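Local coordinates for protein potential RNA-dependent RNA polymerase (Human picobirnavirus, PDB 5I62) that synthesises RNA from ribonucleoside triphosphates on an RNA template, and probably serves both transcription and genome replication of this double-stranded RNA virus, at residues A[9-14]-A[313-318]; A[115-120]-A[334-339]; A[188-193]-A[419-424]; A[236-241]-A[454-459]; A[299-304]-A[328-333]. One frame throughout, in Å; residues are numbered along the deposited sequence.

Contact 1 (A[9-14]-A[313-318]); sequences SKYFNI and IRYGIH
Tyr11 meets Ile313 over one ring face and Tyr315 at its hydroxyl, one a broad contact and the other a narrow one. The broad one is a CH-pi contact: Ile313 CD1 stands 3.5 Å from the centroid of the Tyr11 ring and only 5° off the ring normal. That central position is confirmed by nearly equal distances around the ring, from 3.6 Å at Tyr11 CD1 to 3.8 Å at Tyr11 CG, each measured to Ile313 CD1. Ile313 reaches it with CG1 anti to its carbonyl carbon (chi1 -55°) and CD1 extended beyond, and both residues are buried. The narrow part is polar and runs through the two hydroxyls. Tyr315 comes from the opposite direction and donates its OH to Tyr11 OH at 2.6 Å. Tyr11 OH lies in the plane of the Tyr315 ring, at its edge, while the carbons of the two rings stay further apart, with Tyr11 CZ 4.4 Å from Tyr315 CZ. The phenols are therefore joined through their oxygens and are not stacked. Tyr315, which is partly exposed, also has a cation-pi contact with Arg167. Together the pairs join the end of helix 5-11 to strand 312-314 and the residues after it; Tyr11 also packs on Ser179 and Ala181 of strand 176-189, and Trp8 of the same helix touches Ile313.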
# COMPACT_ATOMS: atom_id res chain seq x y z
N SER A 9 2.11 1.14 31.58
CA SER A 9 3.01 2.28 31.54
C SER A 9 4.46 1.88 31.21
O SER A 9 5.31 2.77 31.10
CB SER A 9 2.95 3.05 32.86
OG SER A 9 3.25 2.22 33.96
N LYS A 10 4.76 0.59 31.02
CA LYS A 10 6.05 0.18 30.49
C LYS A 10 6.04 0.08 28.97
O LYS A 10 7.12 0.01 28.36
CB LYS A 10 6.48 -1.15 31.09
CG LYS A 10 6.64 -1.13 32.60
CD LYS A 10 6.99 -2.52 33.11
CE LYS A 10 6.99 -2.54 34.65
NZ LYS A 10 7.77 -1.37 35.17
N TYR A 11 4.86 0.05 28.37
CA TYR A 11 4.67 0.10 26.93
C TYR A 11 4.45 1.51 26.42
O TYR A 11 4.87 1.85 25.31
CB TYR A 11 3.47 -0.77 26.52
CG TYR A 11 3.70 -2.24 26.71
CD1 TYR A 11 3.54 -2.84 27.95
CD2 TYR A 11 4.06 -3.05 25.63
CE1 TYR A 11 3.76 -4.20 28.12
CE2 TYR A 11 4.26 -4.41 25.79
CZ TYR A 11 4.12 -4.98 27.04
OH TYR A 11 4.33 -6.33 27.20
N PHE A 12 3.78 2.36 27.21
CA PHE A 12 3.49 3.72 26.80
C PHE A 12 3.86 4.71 27.88
O PHE A 12 3.77 4.42 29.07
CB PHE A 12 2.03 3.89 26.41
CG PHE A 12 1.63 3.04 25.25
CD1 PHE A 12 1.86 3.49 23.96
CD2 PHE A 12 1.14 1.77 25.44
CE1 PHE A 12 1.54 2.70 22.87
CE2 PHE A 12 0.82 0.96 24.35
CZ PHE A 12 1.02 1.44 23.07
N ASN A 13 4.25 5.89 27.44
CA ASN A 13 4.57 7.00 28.32
C ASN A 13 3.26 7.54 28.86
O ASN A 13 2.45 8.09 28.11
CB ASN A 13 5.34 8.05 27.52
CG ASN A 13 5.88 9.17 28.39
OD1 ASN A 13 6.48 8.93 29.44
ND2 ASN A 13 5.68 10.40 27.94
N ILE A 14 3.01 7.32 30.16
CA ILE A 14 1.70 7.60 30.82
C ILE A 14 1.94 8.65 31.92
O ILE A 14 2.86 8.48 32.72
CB ILE A 14 1.08 6.30 31.45
CG1 ILE A 14 0.80 5.23 30.39
CG2 ILE A 14 -0.19 6.57 32.26
CD1 ILE A 14 -0.05 5.70 29.22
N ILE A 313 -3.27 -5.99 25.36
CA ILE A 313 -2.16 -6.31 24.49
C ILE A 313 -2.24 -7.78 24.12
O ILE A 313 -2.50 -8.64 24.96
CB ILE A 313 -0.80 -5.98 25.16
CG1 ILE A 313 -0.75 -4.52 25.63
CG2 ILE A 313 0.36 -6.29 24.20
CD1 ILE A 313 0.49 -4.20 26.48
N ARG A 314 -2.02 -8.07 22.85
CA ARG A 314 -1.99 -9.45 22.38
C ARG A 314 -0.57 -9.80 21.98
O ARG A 314 0.15 -8.96 21.45
CB ARG A 314 -2.95 -9.59 21.20
CG ARG A 314 -3.07 -10.99 20.67
CD ARG A 314 -4.24 -11.08 19.73
NE ARG A 314 -4.38 -12.44 19.24
CZ ARG A 314 -5.42 -12.87 18.54
NH1 ARG A 314 -6.41 -12.03 18.25
NH2 ARG A 314 -5.45 -14.12 18.11
N TYR A 315 -0.16 -11.05 22.24
CA TYR A 315 1.20 -11.53 21.99
C TYR A 315 1.19 -12.73 21.04
O TYR A 315 0.14 -13.31 20.76
CB TYR A 315 1.90 -11.93 23.30
CG TYR A 315 1.94 -10.81 24.33
CD1 TYR A 315 0.85 -10.55 25.15
CD2 TYR A 315 3.07 -10.01 24.45
CE1 TYR A 315 0.90 -9.51 26.11
CE2 TYR A 315 3.11 -8.96 25.38
CZ TYR A 315 2.03 -8.72 26.20
OH TYR A 315 2.10 -7.68 27.11
N GLY A 316 2.37 -13.09 20.54
CA GLY A 316 2.54 -14.25 19.70
C GLY A 316 2.94 -13.88 18.27
O GLY A 316 2.82 -12.74 17.83
N ILE A 317 3.42 -14.89 17.52
CA ILE A 317 3.82 -14.62 16.14
C ILE A 317 2.57 -14.41 15.28
O ILE A 317 1.47 -14.87 15.60
CB ILE A 317 4.72 -15.72 15.57
CG1 ILE A 317 3.99 -17.07 15.52
CG2 ILE A 317 6.03 -15.81 16.36
CD1 ILE A 317 4.74 -18.13 14.68
N HIS A 318 2.74 -13.70 14.17
CA HIS A 318 1.62 -13.35 13.32
C HIS A 318 2.15 -13.06 11.92
O HIS A 318 3.35 -13.17 11.65
CB HIS A 318 0.85 -12.15 13.91
CG HIS A 318 1.73 -10.99 14.28
ND1 HIS A 318 2.33 -10.18 13.34
CD2 HIS A 318 2.10 -10.51 15.49
CE1 HIS A 318 3.03 -9.24 13.95
NE2 HIS A 318 2.91 -9.42 15.26

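Contact 2 (A[115-120]-A[334-339]); sequences KSEWKG and VHRVLQ
Glu117 and Arg336 form a two-pronged salt bridge between the turn after helix 108-116 and helix 327-345. Along the helix, His335 comes first, its ND1 bonding to Gly358 O. Arg336 carries the contact. Its NE donates to Glu117 OE1 at 2.7 Å with an N-H...O angle of 168°, and its NH2 donates to Glu117 OE2 at 2.8 Å and 165°. Two nitrogens thus take one oxygen each, with the acceptors near the guanidinium plane: a side-on bidentate arginine-carboxylate pair, which fastens the turn to the long helix after polymerase motif B. OE1 is used through its syn lone pair; OE2 is met on the syn side but somewhat out of the carboxylate plane. The two flat groups, 23° apart, are nearly coplanar although the side chains cross at about a right angle. A bend at chi2 of Arg336 turns NE toward the glutamate, whose own chain is extended. Gln339, nearly one helical turn beyond Arg336, offers OE1 to Arg336 NH1 at 3.2 Å, which further fixes the rotation of the guanidinium group. Arg336 NH2 also donates to Pro352 O and NH1 to Ser354 O, and His340 NE2 bonds to Glu117 OE1, so both charged groups have several partners. Helix 327-345 here packs on strand 355-357, where Cys356 touches Arg336, and on helix 108-116, whose Ala110, Ile111 and Ala114 touch Val337.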
# COMPACT_ATOMS: atom_id res chain seq x y z
N LYS A 115 17.63 -14.09 -6.84
CA LYS A 115 18.93 -13.51 -6.52
C LYS A 115 19.68 -13.10 -7.79
O LYS A 115 20.40 -12.10 -7.79
CB LYS A 115 19.78 -14.51 -5.73
CG LYS A 115 19.28 -14.82 -4.31
CD LYS A 115 20.24 -15.78 -3.61
CE LYS A 115 19.64 -16.32 -2.31
NZ LYS A 115 20.53 -17.29 -1.57
N SER A 116 19.53 -13.88 -8.86
CA SER A 116 20.26 -13.61 -10.08
C SER A 116 19.87 -12.27 -10.69
O SER A 116 20.68 -11.65 -11.38
CB SER A 116 20.03 -14.73 -11.09
OG SER A 116 20.58 -15.92 -10.58
N GLU A 117 18.63 -11.81 -10.45
CA GLU A 117 18.23 -10.53 -11.02
C GLU A 117 19.04 -9.36 -10.47
O GLU A 117 19.07 -8.31 -11.10
CB GLU A 117 16.75 -10.27 -10.81
CG GLU A 117 15.85 -11.26 -11.48
CD GLU A 117 14.39 -10.82 -11.45
OE1 GLU A 117 13.62 -11.37 -10.63
OE2 GLU A 117 14.03 -9.91 -12.23
N TRP A 118 19.69 -9.51 -9.31
CA TRP A 118 20.53 -8.44 -8.78
C TRP A 118 22.00 -8.83 -8.69
O TRP A 118 22.74 -8.28 -7.87
CB TRP A 118 19.99 -7.93 -7.44
CG TRP A 118 19.70 -8.93 -6.37
CD1 TRP A 118 20.62 -9.64 -5.63
CD2 TRP A 118 18.41 -9.30 -5.86
NE1 TRP A 118 19.97 -10.44 -4.71
CE2 TRP A 118 18.62 -10.24 -4.82
CE3 TRP A 118 17.10 -8.93 -6.18
CZ2 TRP A 118 17.57 -10.82 -4.12
CZ3 TRP A 118 16.06 -9.49 -5.48
CH2 TRP A 118 16.30 -10.43 -4.46
N LYS A 119 22.44 -9.76 -9.54
CA LYS A 119 23.86 -10.02 -9.72
C LYS A 119 24.62 -8.73 -10.00
O LYS A 119 24.20 -7.92 -10.83
CB LYS A 119 24.06 -10.99 -10.88
CG LYS A 119 25.45 -11.56 -10.98
CD LYS A 119 25.53 -12.82 -10.13
CE LYS A 119 24.62 -13.90 -10.71
NZ LYS A 119 24.46 -15.09 -9.81
N GLY A 120 25.74 -8.54 -9.32
CA GLY A 120 26.58 -7.39 -9.55
C GLY A 120 26.13 -6.12 -8.87
O GLY A 120 26.88 -5.13 -8.88
N VAL A 334 9.58 -11.61 -1.89
CA VAL A 334 9.09 -12.98 -1.86
C VAL A 334 8.10 -13.22 -3.00
O VAL A 334 8.07 -14.30 -3.60
CB VAL A 334 8.48 -13.31 -0.49
CG1 VAL A 334 7.77 -14.70 -0.53
CG2 VAL A 334 9.55 -13.30 0.58
N HIS A 335 7.26 -12.22 -3.31
CA HIS A 335 6.34 -12.34 -4.44
C HIS A 335 7.10 -12.61 -5.74
O HIS A 335 6.66 -13.42 -6.57
CB HIS A 335 5.51 -11.05 -4.53
CG HIS A 335 4.29 -11.15 -5.39
ND1 HIS A 335 3.23 -10.29 -5.25
CD2 HIS A 335 3.98 -11.98 -6.42
CE1 HIS A 335 2.30 -10.60 -6.14
NE2 HIS A 335 2.73 -11.61 -6.87
N ARG A 336 8.27 -11.98 -5.91
CA ARG A 336 9.05 -12.22 -7.12
C ARG A 336 9.54 -13.68 -7.16
O ARG A 336 9.52 -14.30 -8.23
CB ARG A 336 10.22 -11.24 -7.21
CG ARG A 336 11.06 -11.40 -8.50
CD ARG A 336 10.21 -11.21 -9.76
NE ARG A 336 11.03 -10.77 -10.90
CZ ARG A 336 10.53 -10.25 -12.02
NH1 ARG A 336 9.22 -10.12 -12.17
NH2 ARG A 336 11.35 -9.85 -12.98
N VAL A 337 9.93 -14.24 -6.01
CA VAL A 337 10.26 -15.67 -5.94
C VAL A 337 9.08 -16.53 -6.37
O VAL A 337 9.23 -17.52 -7.10
CB VAL A 337 10.75 -16.04 -4.53
CG1 VAL A 337 11.04 -17.55 -4.45
CG2 VAL A 337 12.00 -15.24 -4.17
N LEU A 338 7.88 -16.19 -5.88
CA LEU A 338 6.68 -16.93 -6.26
C LEU A 338 6.50 -16.96 -7.78
O LEU A 338 6.13 -17.99 -8.36
CB LEU A 338 5.45 -16.30 -5.59
CG LEU A 338 5.23 -16.49 -4.09
CD1 LEU A 338 4.02 -15.66 -3.64
CD2 LEU A 338 5.01 -17.97 -3.76
N GLN A 339 6.73 -15.82 -8.44
CA GLN A 339 6.57 -15.75 -9.89
C GLN A 339 7.59 -16.64 -10.58
O GLN A 339 7.25 -17.39 -11.51
CB GLN A 339 6.70 -14.29 -10.36
CG GLN A 339 5.59 -13.36 -9.80
CD GLN A 339 5.61 -11.98 -10.45
OE1 GLN A 339 6.66 -11.46 -10.79
NE2 GLN A 339 4.43 -11.41 -10.66

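Contact 3 (A[188-193]-A[419-424]); sequences GQEGGP and TMRALG
Glu190 and Arg421 are joined mainly by charge. Glu190 OE2 sits over one face of the guanidinium group, offset toward the rim on the NH1 side and 3.4 Å from Arg421 NH1; with the two planes only 12° apart, the groups are stacked. No N-H points at the oxygen, so this ion pair lacks the geometry of a hydrogen bond. The stronger partner of the carboxylate is Arg425, whose NE forms a salt bridge with the same OE2. Glu190 reaches this place with CG between its backbone N and carbonyl carbon (chi1 63°) and a second bend at chi2, whereas Arg421 is extended from CG to NE. Water supplies the directional bonds. One molecule accepts from Arg421 NH1 at 2.9 Å and donates to Glu190 O at 2.8 Å, with a weak further bond from Gln189 NE2. A second donates to both Glu190 OE2 and Arg421 O, each at 2.9 Å, tying the carboxylate to the helix backbone. Arginines gathered round one buried acid would be expected to keep it ionised. Segment 188-193 is the end of strand 176-189 and the start of the connection to strand 199-205, and its link to helix 419-427 is consistent with the fingers-to-thumb bridging that closes the right hand of viral RNA polymerases.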
# COMPACT_ATOMS: atom_id res chain seq x y z
N GLY A 188 -10.04 3.04 6.08
CA GLY A 188 -11.26 2.67 5.39
C GLY A 188 -11.03 2.64 3.89
O GLY A 188 -10.33 3.49 3.34
N GLN A 189 -11.65 1.67 3.24
CA GLN A 189 -11.56 1.55 1.80
C GLN A 189 -12.95 1.26 1.24
O GLN A 189 -13.70 0.46 1.81
CB GLN A 189 -10.55 0.46 1.42
CG GLN A 189 -10.47 0.14 -0.05
CD GLN A 189 -9.29 -0.77 -0.36
OE1 GLN A 189 -8.21 -0.61 0.21
NE2 GLN A 189 -9.50 -1.73 -1.25
N GLU A 190 -13.29 1.92 0.15
CA GLU A 190 -14.61 1.74 -0.44
C GLU A 190 -14.80 0.29 -0.87
O GLU A 190 -13.91 -0.31 -1.48
CB GLU A 190 -14.82 2.70 -1.61
CG GLU A 190 -13.86 2.50 -2.79
CD GLU A 190 -12.59 3.33 -2.66
OE1 GLU A 190 -11.94 3.27 -1.60
OE2 GLU A 190 -12.25 4.05 -3.63
N GLY A 191 -15.95 -0.28 -0.54
CA GLY A 191 -16.27 -1.63 -0.96
C GLY A 191 -17.72 -1.78 -1.39
O GLY A 191 -18.28 -2.88 -1.38
N GLY A 192 -18.35 -0.67 -1.79
CA GLY A 192 -19.75 -0.69 -2.14
C GLY A 192 -20.48 0.54 -1.64
O GLY A 192 -19.97 1.31 -0.81
N PRO A 193 -21.71 0.76 -2.13
CA PRO A 193 -22.39 2.04 -1.88
C PRO A 193 -22.95 2.21 -0.48
O PRO A 193 -23.30 3.33 -0.11
CB PRO A 193 -23.51 2.05 -2.94
CG PRO A 193 -23.84 0.59 -3.09
CD PRO A 193 -22.49 -0.11 -3.02
N THR A 419 -12.23 6.34 -14.07
CA THR A 419 -12.91 7.59 -13.73
C THR A 419 -14.01 7.35 -12.70
O THR A 419 -14.31 8.23 -11.88
CB THR A 419 -13.50 8.26 -14.97
OG1 THR A 419 -14.41 7.35 -15.63
CG2 THR A 419 -12.39 8.68 -15.93
N MET A 420 -14.64 6.17 -12.73
CA MET A 420 -15.68 5.89 -11.75
C MET A 420 -15.10 5.81 -10.34
O MET A 420 -15.65 6.38 -9.39
CB MET A 420 -16.44 4.60 -12.09
CG MET A 420 -17.29 4.67 -13.37
SD MET A 420 -18.58 5.95 -13.32
CE MET A 420 -19.40 5.57 -11.81
N ARG A 421 -13.97 5.12 -10.20
CA ARG A 421 -13.29 5.10 -8.91
C ARG A 421 -12.88 6.50 -8.49
O ARG A 421 -13.02 6.87 -7.31
CB ARG A 421 -12.07 4.18 -8.96
CG ARG A 421 -11.36 4.03 -7.61
CD ARG A 421 -10.39 2.87 -7.69
NE ARG A 421 -9.73 2.53 -6.44
CZ ARG A 421 -10.26 1.78 -5.47
NH1 ARG A 421 -11.51 1.32 -5.58
NH2 ARG A 421 -9.55 1.51 -4.39
N ALA A 422 -12.37 7.30 -9.43
CA ALA A 422 -12.00 8.68 -9.13
C ALA A 422 -13.19 9.46 -8.59
O ALA A 422 -13.08 10.16 -7.58
CB ALA A 422 -11.41 9.36 -10.36
N LEU A 423 -14.35 9.35 -9.26
CA LEU A 423 -15.53 10.09 -8.83
C LEU A 423 -15.94 9.73 -7.41
O LEU A 423 -16.31 10.60 -6.62
CB LEU A 423 -16.69 9.84 -9.78
CG LEU A 423 -16.65 10.58 -11.10
CD1 LEU A 423 -17.84 10.16 -11.95
CD2 LEU A 423 -16.70 12.09 -10.82
N GLY A 424 -15.92 8.43 -7.08
CA GLY A 424 -16.25 8.02 -5.72
C GLY A 424 -15.33 8.66 -4.70
O GLY A 424 -15.78 9.10 -3.63
O HOH W 1 -11.67 -0.27 -3.17
O HOH W 2 -14.23 4.85 -5.58

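Contact 4 (A[236-241]-A[454-459]); sequences SMEAVD and VKYHPL
The ring of Tyr456 meets two acids of helix 237-250. Glu238 OE2 lies at its edge near the ring plane, 3.7 Å from Tyr456 OH, and Asp241 OD2 approaches obliquely, 4.0 Å from Tyr456 CE2. One face is covered from its own segment by Lys455 CG, 3.7 Å above the plane and toward the rim. The carboxylate planes are steeply inclined to the ring, 55° for Glu238 and 69° for Asp241, so neither is stacked on it. The charged bond lies beside the ring: Lys455 NZ donates to Glu238 OE2 at 3.1 Å, reaching the oxygen from above the carboxylate plane, 39° out of it. Glu238, bent at chi2, and Lys455, bent at chi3, cross at about a right angle. Ser236 is the N-cap, its OG accepting from Ala239 N at 2.9 Å, and the acid of Glu238 in this first turn would be favoured by the helix dipole. Asp241 OD2 has its stronger partner in Gly415 N. An ion pair beside a tyrosine thus joins the capped N-terminal turn of helix 237-250 to the type I beta turn, centred on Lys455 and Tyr456, between helices 441-451 and 460-469; Arg401 and His403 of strand 401-404 touch Met237 and Asp241.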
# COMPACT_ATOMS: atom_id res chain seq x y z
N SER A 236 7.87 4.85 -10.43
CA SER A 236 6.80 5.70 -10.94
C SER A 236 5.82 4.87 -11.74
O SER A 236 6.12 3.76 -12.16
CB SER A 236 7.36 6.81 -11.84
OG SER A 236 7.80 6.25 -13.06
N MET A 237 4.64 5.44 -11.97
CA MET A 237 3.66 4.77 -12.83
C MET A 237 4.14 4.72 -14.27
O MET A 237 3.75 3.83 -15.04
CB MET A 237 2.31 5.46 -12.72
CG MET A 237 1.68 5.38 -11.33
SD MET A 237 1.16 3.70 -10.89
CE MET A 237 2.53 3.14 -9.88
N GLU A 238 4.99 5.67 -14.67
CA GLU A 238 5.55 5.62 -16.02
C GLU A 238 6.56 4.48 -16.15
O GLU A 238 6.64 3.84 -17.21
CB GLU A 238 6.16 6.98 -16.36
CG GLU A 238 5.12 8.10 -16.54
CD GLU A 238 4.47 8.55 -15.22
OE1 GLU A 238 5.14 8.55 -14.16
OE2 GLU A 238 3.26 8.92 -15.24
N ALA A 239 7.33 4.21 -15.10
CA ALA A 239 8.21 3.04 -15.12
C ALA A 239 7.40 1.74 -15.17
O ALA A 239 7.81 0.77 -15.81
CB ALA A 239 9.15 3.04 -13.92
N VAL A 240 6.26 1.72 -14.47
CA VAL A 240 5.38 0.55 -14.53
C VAL A 240 4.88 0.34 -15.95
O VAL A 240 4.86 -0.78 -16.46
CB VAL A 240 4.20 0.70 -13.56
CG1 VAL A 240 3.15 -0.40 -13.81
CG2 VAL A 240 4.67 0.64 -12.12
N ASP A 241 4.42 1.43 -16.58
CA ASP A 241 3.86 1.37 -17.93
C ASP A 241 4.90 0.90 -18.94
O ASP A 241 4.58 0.15 -19.87
CB ASP A 241 3.32 2.74 -18.34
CG ASP A 241 2.15 3.21 -17.46
OD1 ASP A 241 1.64 2.37 -16.67
OD2 ASP A 241 1.75 4.39 -17.55
N VAL A 454 -6.19 9.92 -13.60
CA VAL A 454 -6.85 9.58 -14.86
C VAL A 454 -6.17 10.27 -16.04
O VAL A 454 -6.76 10.40 -17.12
CB VAL A 454 -8.35 9.90 -14.82
CG1 VAL A 454 -9.00 9.28 -13.58
CG2 VAL A 454 -8.60 11.42 -14.85
N LYS A 455 -4.90 10.66 -15.87
CA LYS A 455 -4.18 11.44 -16.88
C LYS A 455 -3.98 10.72 -18.22
O LYS A 455 -3.55 11.36 -19.18
CB LYS A 455 -2.82 11.84 -16.34
CG LYS A 455 -1.89 10.64 -16.19
CD LYS A 455 -0.76 10.90 -15.22
CE LYS A 455 0.53 11.20 -15.95
NZ LYS A 455 1.61 11.58 -15.01
N TYR A 456 -4.27 9.41 -18.32
CA TYR A 456 -4.19 8.72 -19.60
C TYR A 456 -5.53 8.17 -20.06
O TYR A 456 -5.57 7.43 -21.05
CB TYR A 456 -3.17 7.60 -19.56
CG TYR A 456 -1.77 8.07 -19.35
CD1 TYR A 456 -1.14 8.88 -20.28
CD2 TYR A 456 -1.05 7.69 -18.22
CE1 TYR A 456 0.15 9.32 -20.10
CE2 TYR A 456 0.24 8.10 -18.04
CZ TYR A 456 0.84 8.92 -18.98
OH TYR A 456 2.13 9.34 -18.79
N HIS A 457 -6.60 8.48 -19.35
CA HIS A 457 -7.91 7.99 -19.73
C HIS A 457 -8.32 8.62 -21.05
O HIS A 457 -8.05 9.80 -21.29
CB HIS A 457 -8.92 8.34 -18.63
CG HIS A 457 -10.21 7.59 -18.68
ND1 HIS A 457 -11.21 7.87 -19.58
CD2 HIS A 457 -10.68 6.58 -17.90
CE1 HIS A 457 -12.23 7.07 -19.37
NE2 HIS A 457 -11.94 6.27 -18.36
N PRO A 458 -8.96 7.87 -21.94
CA PRO A 458 -9.39 8.46 -23.22
C PRO A 458 -10.30 9.66 -23.06
O PRO A 458 -10.30 10.54 -23.93
CB PRO A 458 -10.10 7.29 -23.92
CG PRO A 458 -10.49 6.34 -22.82
CD PRO A 458 -9.36 6.46 -21.81
N LEU A 459 -11.06 9.75 -21.96
CA LEU A 459 -12.03 10.82 -21.74
C LEU A 459 -11.58 11.79 -20.65
O LEU A 459 -12.42 12.41 -19.99
CB LEU A 459 -13.39 10.24 -21.39
CG LEU A 459 -14.08 9.42 -22.48
CD1 LEU A 459 -15.41 8.92 -21.96
CD2 LEU A 459 -14.26 10.24 -23.74

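Contact 5 (A[299-304]-A[328-333]); sequences PIKYAI and NADETL
Asp330 places CG anti to its carbonyl carbon (chi1 -76°), directing its carboxylate from helix 327-345 toward Lys301 and Tyr302. Lys301 starts with CG between the backbone N and the carbonyl carbon (chi1 68°), which puts CG 3.4 Å above the centre of the Tyr302 ring; bends at chi3 and chi4 then bring NZ to the acid. Both donors converge on one oxygen: Tyr302 OH donates to Asp330 OD2 at 2.6 Å and Lys301 NZ donates to the same OD2 at 3.0 Å. They take different sides of it. The phenol uses the anti lone pair, away from the other oxygen, and the ammonium arrives on the syn side, 29° out of the carboxylate plane. Ring and carboxylate planes are nearly coplanar, with OD2 at the ring edge, 3.6 Å from Tyr302 CE2. The remaining oxygen, OD1, binds Tyr218 OH, which also bonds to Lys301 NZ; Phe298 O is a further partner of that amine. This clamps the loop before strand 306-309 onto the helix that follows the glycine-rich motif B loop of the palm. All three contact residues are buried, and such a network is consistent with local balance of charge: the lysine and phenol would stabilise the carboxylate in its ionised form, and the acid would in turn favour a protonated lysine.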
# COMPACT_ATOMS: atom_id res chain seq x y z
N PRO A 299 12.94 -10.15 12.51
CA PRO A 299 11.75 -10.92 12.94
C PRO A 299 10.68 -10.09 13.63
O PRO A 299 9.57 -10.61 13.80
CB PRO A 299 12.31 -11.97 13.91
CG PRO A 299 13.68 -11.55 14.23
CD PRO A 299 14.17 -10.64 13.16
N ILE A 300 10.96 -8.85 14.04
CA ILE A 300 10.03 -8.13 14.93
C ILE A 300 8.69 -7.88 14.25
O ILE A 300 7.63 -7.97 14.88
CB ILE A 300 10.67 -6.82 15.43
CG1 ILE A 300 11.82 -7.12 16.37
CG2 ILE A 300 9.63 -5.90 16.08
CD1 ILE A 300 12.69 -5.91 16.64
N LYS A 301 8.71 -7.56 12.95
CA LYS A 301 7.46 -7.24 12.27
C LYS A 301 6.52 -8.43 12.22
O LYS A 301 5.32 -8.25 11.99
CB LYS A 301 7.75 -6.71 10.87
CG LYS A 301 8.34 -7.79 9.92
CD LYS A 301 8.64 -7.25 8.52
CE LYS A 301 10.01 -6.58 8.44
NZ LYS A 301 11.14 -7.56 8.43
N TYR A 302 7.03 -9.65 12.43
CA TYR A 302 6.23 -10.88 12.43
C TYR A 302 5.90 -11.38 13.83
O TYR A 302 5.25 -12.42 13.96
CB TYR A 302 6.97 -11.98 11.65
CG TYR A 302 7.33 -11.54 10.25
CD1 TYR A 302 6.33 -11.29 9.31
CD2 TYR A 302 8.66 -11.33 9.86
CE1 TYR A 302 6.64 -10.86 8.02
CE2 TYR A 302 8.97 -10.91 8.56
CZ TYR A 302 7.95 -10.67 7.66
OH TYR A 302 8.20 -10.26 6.36
N ALA A 303 6.34 -10.68 14.88
CA ALA A 303 6.13 -11.14 16.24
C ALA A 303 5.79 -10.04 17.24
O ALA A 303 5.55 -10.35 18.41
CB ALA A 303 7.36 -11.91 16.74
N ILE A 304 5.78 -8.77 16.83
CA ILE A 304 5.63 -7.67 17.79
C ILE A 304 4.27 -7.74 18.46
O ILE A 304 3.27 -8.09 17.80
CB ILE A 304 5.84 -6.31 17.09
CG1 ILE A 304 5.97 -5.15 18.11
CG2 ILE A 304 4.72 -6.04 16.07
CD1 ILE A 304 6.40 -3.85 17.47
N ASN A 328 6.33 -3.56 2.51
CA ASN A 328 6.32 -3.73 1.07
C ASN A 328 7.56 -4.48 0.59
O ASN A 328 7.46 -5.30 -0.33
CB ASN A 328 6.20 -2.36 0.40
CG ASN A 328 5.86 -2.47 -1.05
OD1 ASN A 328 6.74 -2.49 -1.91
ND2 ASN A 328 4.56 -2.59 -1.35
N ALA A 329 8.71 -4.23 1.20
CA ALA A 329 9.96 -4.82 0.71
C ALA A 329 9.94 -6.34 0.85
O ALA A 329 10.19 -7.06 -0.13
CB ALA A 329 11.15 -4.23 1.46
N ASP A 330 9.68 -6.84 2.06
CA ASP A 330 9.69 -8.29 2.29
C ASP A 330 8.72 -8.99 1.35
O ASP A 330 9.04 -10.03 0.77
CB ASP A 330 9.30 -8.62 3.74
CG ASP A 330 10.42 -8.37 4.74
OD1 ASP A 330 11.43 -7.73 4.39
OD2 ASP A 330 10.28 -8.83 5.90
N GLU A 331 7.51 -8.44 1.23
CA GLU A 331 6.47 -9.06 0.42
C GLU A 331 6.83 -9.04 -1.05
O GLU A 331 6.63 -10.04 -1.75
CB GLU A 331 5.15 -8.33 0.66
CG GLU A 331 4.60 -8.59 2.04
CD GLU A 331 3.21 -8.04 2.20
OE1 GLU A 331 2.76 -7.24 1.34
OE2 GLU A 331 2.55 -8.41 3.20
N THR A 332 7.36 -7.92 -1.54
CA THR A 332 7.69 -7.79 -2.97
C THR A 332 8.81 -8.74 -3.36
O THR A 332 8.77 -9.38 -4.43
CB THR A 332 8.06 -6.34 -3.28
OG1 THR A 332 6.94 -5.50 -2.99
CG2 THR A 332 8.45 -6.18 -4.75
N LEU A 333 9.83 -8.85 -2.51
CA LEU A 333 10.93 -9.77 -2.77
C LEU A 333 10.43 -11.21 -2.85
O LEU A 333 10.79 -11.96 -3.76
CB LEU A 333 11.98 -9.63 -1.66
CG LEU A 333 12.84 -8.37 -1.60
CD1 LEU A 333 13.71 -8.46 -0.35
CD2 LEU A 333 13.70 -8.25 -2.85

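In the fold
Contacts 2 and 5 share helix 327-345, their centres 17 Å apart, and also meet where Trp118 CZ3 lies 3.7 Å from Leu333 CD2. Through His335 and Thr332 this shared helix is hydrogen-bonded to Gly358, the first residue of the Gly-Asp-Asp sequence characteristic of the polymerase active site, which places both contacts near that site. Contact 1 joins contact 5 through His318 N and Tyr302 O, 2.8 Å apart. Contacts 3 and 4, centres 19 Å apart, touch through Thr419 CG2 and His457 CD2 at 3.4 Å and lie across the chain's centre from contact 5. Contacts 1 and 4, 43 Å apart between centres, are the most distant pair.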